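Mediator of RNA polymerase II transcription subunit 6 (Schizosaccharomyces pombe, PDB 4H61) serves as a subunit of the Mediator complex, the coactivator that relays signals from gene-specific regulators to the basal RNA polymerase II machinery. Local coordinates at residues Y111-P114 with N115-L119; G59-N62 with S63-R67; P36-S39 with H40-N44. All blocks are in the same frame, centred on the assembly; numbering follows the deposited sequence.

Contact 1 of 3, residues Y111-P114 with N115-L119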
loop_
_atom_site.group_PDB
_atom_site.type_symbol
_atom_site.label_atom_id
_atom_site.label_comp_id
_atom_site.label_asym_id
_atom_site.label_seq_id
_atom_site.Cartn_x
_atom_site.Cartn_y
_atom_site.Cartn_z
ATOM N N TYR A 111 0.669 -12.432 -1.115
ATOM C CA TYR A 111 -0.660 -12.970 -0.871
ATOM C C TYR A 111 -1.390 -12.085 0.142
ATOM O O TYR A 111 -0.749 -11.359 0.908
ATOM C CB TYR A 111 -0.576 -14.419 -0.375
ATOM C CG TYR A 111 0.370 -14.635 0.790
ATOM C CD1 TYR A 111 -0.057 -14.451 2.106
ATOM C CD2 TYR A 111 1.688 -15.034 0.579
ATOM C CE1 TYR A 111 0.809 -14.649 3.182
ATOM C CE2 TYR A 111 2.560 -15.235 1.649
ATOM C CZ TYR A 111 2.113 -15.041 2.948
ATOM O OH TYR A 111 2.972 -15.235 4.013
ATOM N N MET A 112 -2.723 -12.125 0.127
ATOM C CA MET A 112 -3.531 -11.394 1.109
ATOM C C MET A 112 -3.314 -11.988 2.492
ATOM O O MET A 112 -3.212 -13.206 2.654
ATOM C CB MET A 112 -5.024 -11.457 0.764
ATOM C CG MET A 112 -5.381 -10.935 -0.629
ATOM S SD MET A 112 -7.132 -11.089 -1.089
ATOM C CE MET A 112 -7.897 -10.233 0.285
ATOM N N ALA A 113 -3.227 -11.122 3.488
ATOM C CA ALA A 113 -3.086 -11.567 4.862
ATOM C C ALA A 113 -4.483 -11.908 5.323
ATOM O O ALA A 113 -5.453 -11.515 4.671
ATOM C CB ALA A 113 -2.514 -10.448 5.705
ATOM N N PRO A 114 -4.606 -12.645 6.434
ATOM C CA PRO A 114 -5.939 -12.885 6.995
ATOM C C PRO A 114 -6.671 -11.571 7.287
ATOM O O PRO A 114 -6.041 -10.530 7.502
ATOM C CB PRO A 114 -5.636 -13.624 8.300
ATOM C CG PRO A 114 -4.356 -14.317 8.038
ATOM C CD PRO A 114 -3.563 -13.403 7.145
ATOM N N ASN A 115 -7.997 -11.631 7.288
ATOM C CA ASN A 115 -8.807 -10.435 7.435
ATOM C C ASN A 115 -8.534 -9.712 8.755
ATOM O O ASN A 115 -8.656 -8.483 8.846
ATOM C CB ASN A 115 -10.289 -10.781 7.285
ATOM C CG ASN A 115 -11.188 -9.594 7.531
ATOM O OD1 ASN A 115 -11.346 -8.729 6.669
ATOM N ND2 ASN A 115 -11.778 -9.537 8.721
ATOM N N ALA A 116 -8.134 -10.479 9.765
ATOM C CA ALA A 116 -7.896 -9.940 11.099
ATOM C C ALA A 116 -6.903 -8.785 11.092
ATOM O O ALA A 116 -7.029 -7.844 11.882
ATOM C CB ALA A 116 -7.419 -11.035 12.035
ATOM N N TYR A 117 -5.917 -8.858 10.203
ATOM C CA TYR A 117 -4.927 -7.790 10.096
ATOM C C TYR A 117 -5.560 -6.474 9.657
ATOM O O TYR A 117 -5.253 -5.416 10.213
ATOM C CB TYR A 117 -3.766 -8.197 9.183
ATOM C CG TYR A 117 -2.890 -9.245 9.827
ATOM C CD1 TYR A 117 -3.192 -10.600 9.710
ATOM C CD2 TYR A 117 -1.784 -8.880 10.586
ATOM C CE1 TYR A 117 -2.402 -11.560 10.314
ATOM C CE2 TYR A 117 -0.991 -9.831 11.195
ATOM C CZ TYR A 117 -1.303 -11.168 11.057
ATOM O OH TYR A 117 -0.512 -12.112 11.666
ATOM N N THR A 118 -6.458 -6.545 8.678
ATOM C CA THR A 118 -7.222 -5.373 8.279
ATOM C C THR A 118 -8.042 -4.860 9.469
ATOM O O THR A 118 -8.061 -3.655 9.746
ATOM C CB THR A 118 -8.134 -5.660 7.065
ATOM O OG1 THR A 118 -7.338 -6.079 5.950
ATOM C CG2 THR A 118 -8.907 -4.413 6.667
ATOM N N LEU A 119 -8.688 -5.780 10.186
ATOM C CA LEU A 119 -9.463 -5.421 11.374
ATOM C C LEU A 119 -8.616 -4.673 12.399
ATOM O O LEU A 119 -9.046 -3.662 12.959
ATOM C CB LEU A 119 -10.103 -6.656 12.012
ATOM C CG LEU A 119 -11.287 -7.232 11.227
ATOM C CD1 LEU A 119 -11.878 -8.456 11.918
ATOM C CD2 LEU A 119 -12.360 -6.166 11.001
#
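Tyr117 lays its ring alongside Pro114 because a chi1 of -71° sets CG opposite the carbonyl carbon. This happens at a strand-to-helix junction, where the outermost strand 109-112 of the antiparallel sheet gives way to the long helix 115-135. The two side chains run side by side and point the same way. The CD1-CE1 side of the tyrosine meets the proline ring, with Pro114 CD 3.8 Å from both Tyr117 CD1 and Tyr117 CE1. On the strand side, Ala113 CB reaches Tyr117 CD1 at 4.1 Å, from an oblique direction. Ala113 also packs on Val102 and Phe104 of strand 97-106, and Phe104 makes an edge-to-face pair with Tyr117. The ring therefore touches both the 113-114 linker and strand 97-106. The backbone closes the first turn. Tyr117 N donates to Pro114 O at 3.2 Å, and the donor stands above the carbonyl plane. The next bond, from Leu119 N to Asn115 O at 3.0 Å, carries the helix onward. The same Pro114 O that takes the amide of Tyr117 also lies in the plane of its ring, at the edge, 3.6 Å from Tyr117 CD1.

Contact 2 of 3, residues G59-N62 with S63-R67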
loop_
_atom_site.group_PDB
_atom_site.type_symbol
_atom_site.label_atom_id
_atom_site.label_comp_id
_atom_site.label_asym_id
_atom_site.label_seq_id
_atom_site.Cartn_x
_atom_site.Cartn_y
_atom_site.Cartn_z
ATOM N N GLY A 59 9.585 12.360 -5.645
ATOM C CA GLY A 59 10.092 12.194 -4.296
ATOM C C GLY A 59 9.272 11.267 -3.423
ATOM O O GLY A 59 8.846 10.200 -3.865
ATOM N N ASP A 60 9.048 11.684 -2.180
ATOM C CA ASP A 60 8.408 10.835 -1.179
ATOM C C ASP A 60 6.963 10.508 -1.538
ATOM O O ASP A 60 6.112 11.397 -1.606
ATOM C CB ASP A 60 8.477 11.492 0.198
ATOM C CG ASP A 60 7.877 10.629 1.289
ATOM O OD1 ASP A 60 8.544 9.664 1.719
ATOM O OD2 ASP A 60 6.744 10.921 1.727
ATOM N N LEU A 61 6.694 9.227 -1.764
ATOM C CA LEU A 61 5.374 8.774 -2.179
ATOM C C LEU A 61 4.296 9.135 -1.166
ATOM O O LEU A 61 3.259 9.694 -1.528
ATOM C CB LEU A 61 5.382 7.262 -2.383
ATOM C CG LEU A 61 4.033 6.622 -2.700
ATOM C CD1 LEU A 61 3.527 7.091 -4.059
ATOM C CD2 LEU A 61 4.139 5.115 -2.652
ATOM N N ASN A 62 4.547 8.805 0.098
ATOM C CA ASN A 62 3.581 9.035 1.170
ATOM C C ASN A 62 3.119 10.483 1.274
ATOM O O ASN A 62 1.972 10.754 1.638
ATOM C CB ASN A 62 4.155 8.583 2.510
ATOM C CG ASN A 62 4.407 7.096 2.561
ATOM O OD1 ASN A 62 5.528 6.655 2.814
ATOM N ND2 ASN A 62 3.365 6.309 2.318
ATOM N N SER A 63 4.008 11.418 0.964
ATOM C CA SER A 63 3.619 12.816 1.016
ATOM C C SER A 63 2.758 13.143 -0.197
ATOM O O SER A 63 1.824 13.939 -0.110
ATOM C CB SER A 63 4.837 13.742 1.115
ATOM O OG SER A 63 5.591 13.730 -0.080
ATOM N N GLN A 64 3.055 12.510 -1.323
ATOM C CA GLN A 64 2.235 12.688 -2.515
ATOM C C GLN A 64 0.822 12.128 -2.325
ATOM O O GLN A 64 -0.159 12.716 -2.791
ATOM C CB GLN A 64 2.907 12.055 -3.734
ATOM C CG GLN A 64 4.054 12.875 -4.306
ATOM C CD GLN A 64 3.588 14.181 -4.935
ATOM O OE1 GLN A 64 2.388 14.431 -5.064
ATOM N NE2 GLN A 64 4.540 15.018 -5.330
ATOM N N LEU A 65 0.721 11.000 -1.627
ATOM C CA LEU A 65 -0.573 10.372 -1.389
ATOM C C LEU A 65 -1.494 11.192 -0.477
ATOM O O LEU A 65 -2.717 11.120 -0.602
ATOM C CB LEU A 65 -0.398 8.953 -0.840
ATOM C CG LEU A 65 0.230 7.971 -1.835
ATOM C CD1 LEU A 65 0.511 6.601 -1.207
ATOM C CD2 LEU A 65 -0.651 7.835 -3.066
ATOM N N LYS A 66 -0.917 11.969 0.435
ATOM C CA LYS A 66 -1.737 12.739 1.371
ATOM C C LYS A 66 -2.624 13.748 0.644
ATOM O O LYS A 66 -3.759 14.001 1.057
ATOM C CB LYS A 66 -0.878 13.415 2.446
ATOM C CG LYS A 66 -0.335 12.443 3.490
ATOM C CD LYS A 66 0.714 13.084 4.402
ATOM C CE LYS A 66 0.103 14.042 5.428
ATOM N NZ LYS A 66 1.160 14.705 6.259
ATOM N N ARG A 67 -2.118 14.278 -0.465
ATOM C CA ARG A 67 -2.829 15.287 -1.249
ATOM C C ARG A 67 -3.918 14.703 -2.144
ATOM O O ARG A 67 -4.616 15.441 -2.833
ATOM C CB ARG A 67 -1.842 16.056 -2.133
ATOM C CG ARG A 67 -0.438 16.166 -1.555
ATOM C CD ARG A 67 0.532 16.659 -2.606
ATOM N NE ARG A 67 -0.052 17.740 -3.389
ATOM C CZ ARG A 67 -0.096 17.762 -4.716
ATOM N NH1 ARG A 67 0.420 16.765 -5.419
ATOM N NH2 ARG A 67 -0.649 18.792 -5.340
#
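Asp60 O takes two sound hydrogen bonds from the first turn of helix 61-66. Ser63 OG donates to Asp60 O at 2.8 Å, tilted from the carbonyl plane. Gln64 N donates to the same Asp60 O at 3.3 Å, in that plane. The serine hydroxyl gets there by sitting between its own backbone N and carbonyl carbon, chi1 69°, which folds it back toward the start of the helix. Asp60 is the N-cap. Its OD2 accepts from Ser63 N at 2.9 Å, on the anti side of the carboxylate and 28° out of its plane. One turn on, Leu65 N bonds to Leu61 O at 2.9 Å. The side chains of this pair cross obliquely, with Leu61 CG 3.8 Å from Leu65 CD1. Both leucines also pack on Leu47 of helix 43-53, and Leu65 reaches Val74 of strand 70-79 as well. At the far end, Arg67 NH1 donates to Gln64 OE1 at 3.1 Å, in the amide plane and on a lone pair. Leu61 and Leu65 thus face helix 43-53, while the capping bonds of Asp60 and Ser63 lie at the exposed start of the helix. The negative carboxylate at its N-terminus would probably be favoured by the helix dipole.

Contact 3 of 3, residues P36-S39 with H40-N44; sequences PFYS and HKSNN
Tyr38 and His40 form a T-shaped aromatic pair on the loop that leads into helix 43-53. The loop ends in a type I beta turn, Ser39 to Ser42, and Ser42 is the N-cap of the helix. In the aromatic pair, the edge of Tyr38 points at one face of His40. The centroids are 5.1 Å apart and the planes meet at 76°. Tyr38 CD2 is 3.9 Å from His40 CE1, and Tyr38 CE2 stands over the imidazole, nearer its edge than its centre. A chi1 of -173° swings the phenol away from its own amide N, and it extends along the turn toward the helix start. Its hydroxyl bonds to Glu45 in the first turn, and Tyr38 also packs on Phe32 of helix 28-33. The hydrogen bonds centre on Ser39. Ser42 N closes the turn onto Ser39 O at 3.0 Å, from above the carbonyl plane. Ser39 OG accepts from Lys41 N at 3.2 Å, which ties the serine side chain to the middle of the turn. The Ser42 hydroxyl bonds with Glu45 N as the capping bond. Van der Waals contact adds Asn44, whose CB sits at the edge of the phenol, near its plane, 4.0 Å from Tyr38 OH, while its amide oxygen accepts from Phe73 N in strand 70-79. Ser42 OG also donates to Ser39 O at 2.9 Å, approaching nearly along the C=O axis, 173° at the oxygen.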
loop_
_atom_site.group_PDB
_atom_site.type_symbol
_atom_site.label_atom_id
_atom_site.label_comp_id
_atom_site.label_asym_id
_atom_site.label_seq_id
_atom_site.Cartn_x
_atom_site.Cartn_y
_atom_site.Cartn_z
ATOM N N PRO A 36 -1.492 -9.425 -9.547
ATOM C CA PRO A 36 -2.951 -9.286 -9.677
ATOM C C PRO A 36 -3.636 -8.676 -8.455
ATOM O O PRO A 36 -4.866 -8.572 -8.432
ATOM C CB PRO A 36 -3.433 -10.724 -9.882
ATOM C CG PRO A 36 -2.332 -11.597 -9.364
ATOM C CD PRO A 36 -1.057 -10.832 -9.606
ATOM N N PHE A 37 -2.863 -8.289 -7.447
ATOM C CA PHE A 37 -3.435 -7.627 -6.276
ATOM C C PHE A 37 -3.451 -6.121 -6.507
ATOM O O PHE A 37 -4.218 -5.371 -5.888
ATOM C CB PHE A 37 -2.647 -7.994 -5.015
ATOM C CG PHE A 37 -2.621 -9.476 -4.736
ATOM C CD1 PHE A 37 -3.786 -10.146 -4.369
ATOM C CD2 PHE A 37 -1.440 -10.203 -4.851
ATOM C CE1 PHE A 37 -3.777 -11.503 -4.119
ATOM C CE2 PHE A 37 -1.414 -11.576 -4.593
ATOM C CZ PHE A 37 -2.583 -12.229 -4.232
ATOM N N TYR A 38 -2.605 -5.688 -7.431
ATOM C CA TYR A 38 -2.510 -4.279 -7.772
ATOM C C TYR A 38 -3.801 -3.810 -8.442
ATOM O O TYR A 38 -4.507 -4.595 -9.047
ATOM C CB TYR A 38 -1.303 -4.058 -8.683
ATOM C CG TYR A 38 -0.992 -2.616 -8.968
ATOM C CD1 TYR A 38 -0.683 -1.734 -7.935
ATOM C CD2 TYR A 38 -1.001 -2.129 -10.271
ATOM C CE1 TYR A 38 -0.394 -0.408 -8.193
ATOM C CE2 TYR A 38 -0.710 -0.801 -10.534
ATOM C CZ TYR A 38 -0.406 0.053 -9.492
ATOM O OH TYR A 38 -0.108 1.371 -9.755
ATOM N N SER A 39 -4.118 -2.534 -8.304
ATOM C CA SER A 39 -5.297 -1.968 -8.939
ATOM C C SER A 39 -4.940 -0.689 -9.667
ATOM O O SER A 39 -4.456 0.271 -9.059
ATOM C CB SER A 39 -6.357 -1.637 -7.906
ATOM O OG SER A 39 -7.219 -0.656 -8.437
ATOM N N HIS A 40 -5.192 -0.667 -10.967
ATOM C CA HIS A 40 -4.802 0.481 -11.770
ATOM C C HIS A 40 -5.684 1.711 -11.525
ATOM O O HIS A 40 -5.434 2.769 -12.088
ATOM C CB HIS A 40 -4.760 0.093 -13.244
ATOM C CG HIS A 40 -3.658 -0.868 -13.579
ATOM N ND1 HIS A 40 -3.767 -2.228 -13.376
ATOM C CD2 HIS A 40 -2.420 -0.660 -14.095
ATOM C CE1 HIS A 40 -2.646 -2.818 -13.763
ATOM N NE2 HIS A 40 -1.813 -1.890 -14.201
ATOM N N LYS A 41 -6.707 1.566 -10.683
ATOM C CA LYS A 41 -7.531 2.700 -10.265
ATOM C C LYS A 41 -6.806 3.543 -9.215
ATOM O O LYS A 41 -7.245 4.634 -8.874
ATOM C CB LYS A 41 -8.868 2.224 -9.674
ATOM C CG LYS A 41 -9.745 1.400 -10.611
ATOM C CD LYS A 41 -10.968 0.852 -9.866
ATOM C CE LYS A 41 -12.007 0.253 -10.819
ATOM N NZ LYS A 41 -11.524 -0.947 -11.561
ATOM N N SER A 42 -5.705 3.027 -8.685
ATOM C CA SER A 42 -5.108 3.616 -7.490
ATOM C C SER A 42 -4.404 4.936 -7.751
ATOM O O SER A 42 -3.861 5.159 -8.835
ATOM C CB SER A 42 -4.107 2.650 -6.872
ATOM O OG SER A 42 -3.014 2.456 -7.753
ATOM N N ASN A 43 -4.396 5.795 -6.735
ATOM C CA ASN A 43 -3.597 7.008 -6.775
ATOM C C ASN A 43 -2.138 6.675 -7.097
ATOM O O ASN A 43 -1.444 7.457 -7.756
ATOM C CB ASN A 43 -3.683 7.765 -5.447
ATOM C CG ASN A 43 -5.102 8.221 -5.110
ATOM O OD1 ASN A 43 -5.402 8.533 -3.958
ATOM N ND2 ASN A 43 -5.974 8.263 -6.111
ATOM N N ASN A 44 -1.690 5.509 -6.628
ATOM C CA ASN A 44 -0.354 4.999 -6.931
ATOM C C ASN A 44 -0.063 5.015 -8.433
ATOM O O ASN A 44 0.965 5.538 -8.885
ATOM C CB ASN A 44 -0.197 3.571 -6.392
ATOM C CG ASN A 44 -0.224 3.509 -4.863
ATOM O OD1 ASN A 44 -1.290 3.597 -4.242
ATOM N ND2 ASN A 44 0.949 3.339 -4.253
#

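How the contacts relate
All three contacts are local, and each lies where a helix begins. Contact 3 comes first in the chain, then contact 2, then contact 1. Contact 3 touches both others. Phe37 packs against the end strand of contact 1, with Met112 CG 3.9 Å from Phe37 CE1. Farther along, Asn43 and Asn44 meet the short helix of contact 2, where Leu65 CD2 is 3.9 Å from Asn43 CB. Contacts 1 and 2 do not touch. Their centres are 24 Å apart, on opposite sides of the chain's centre, and their nearest atoms are about 16 Å apart. The loop 36-39 and the start of helix 43-53 thus bridge the two.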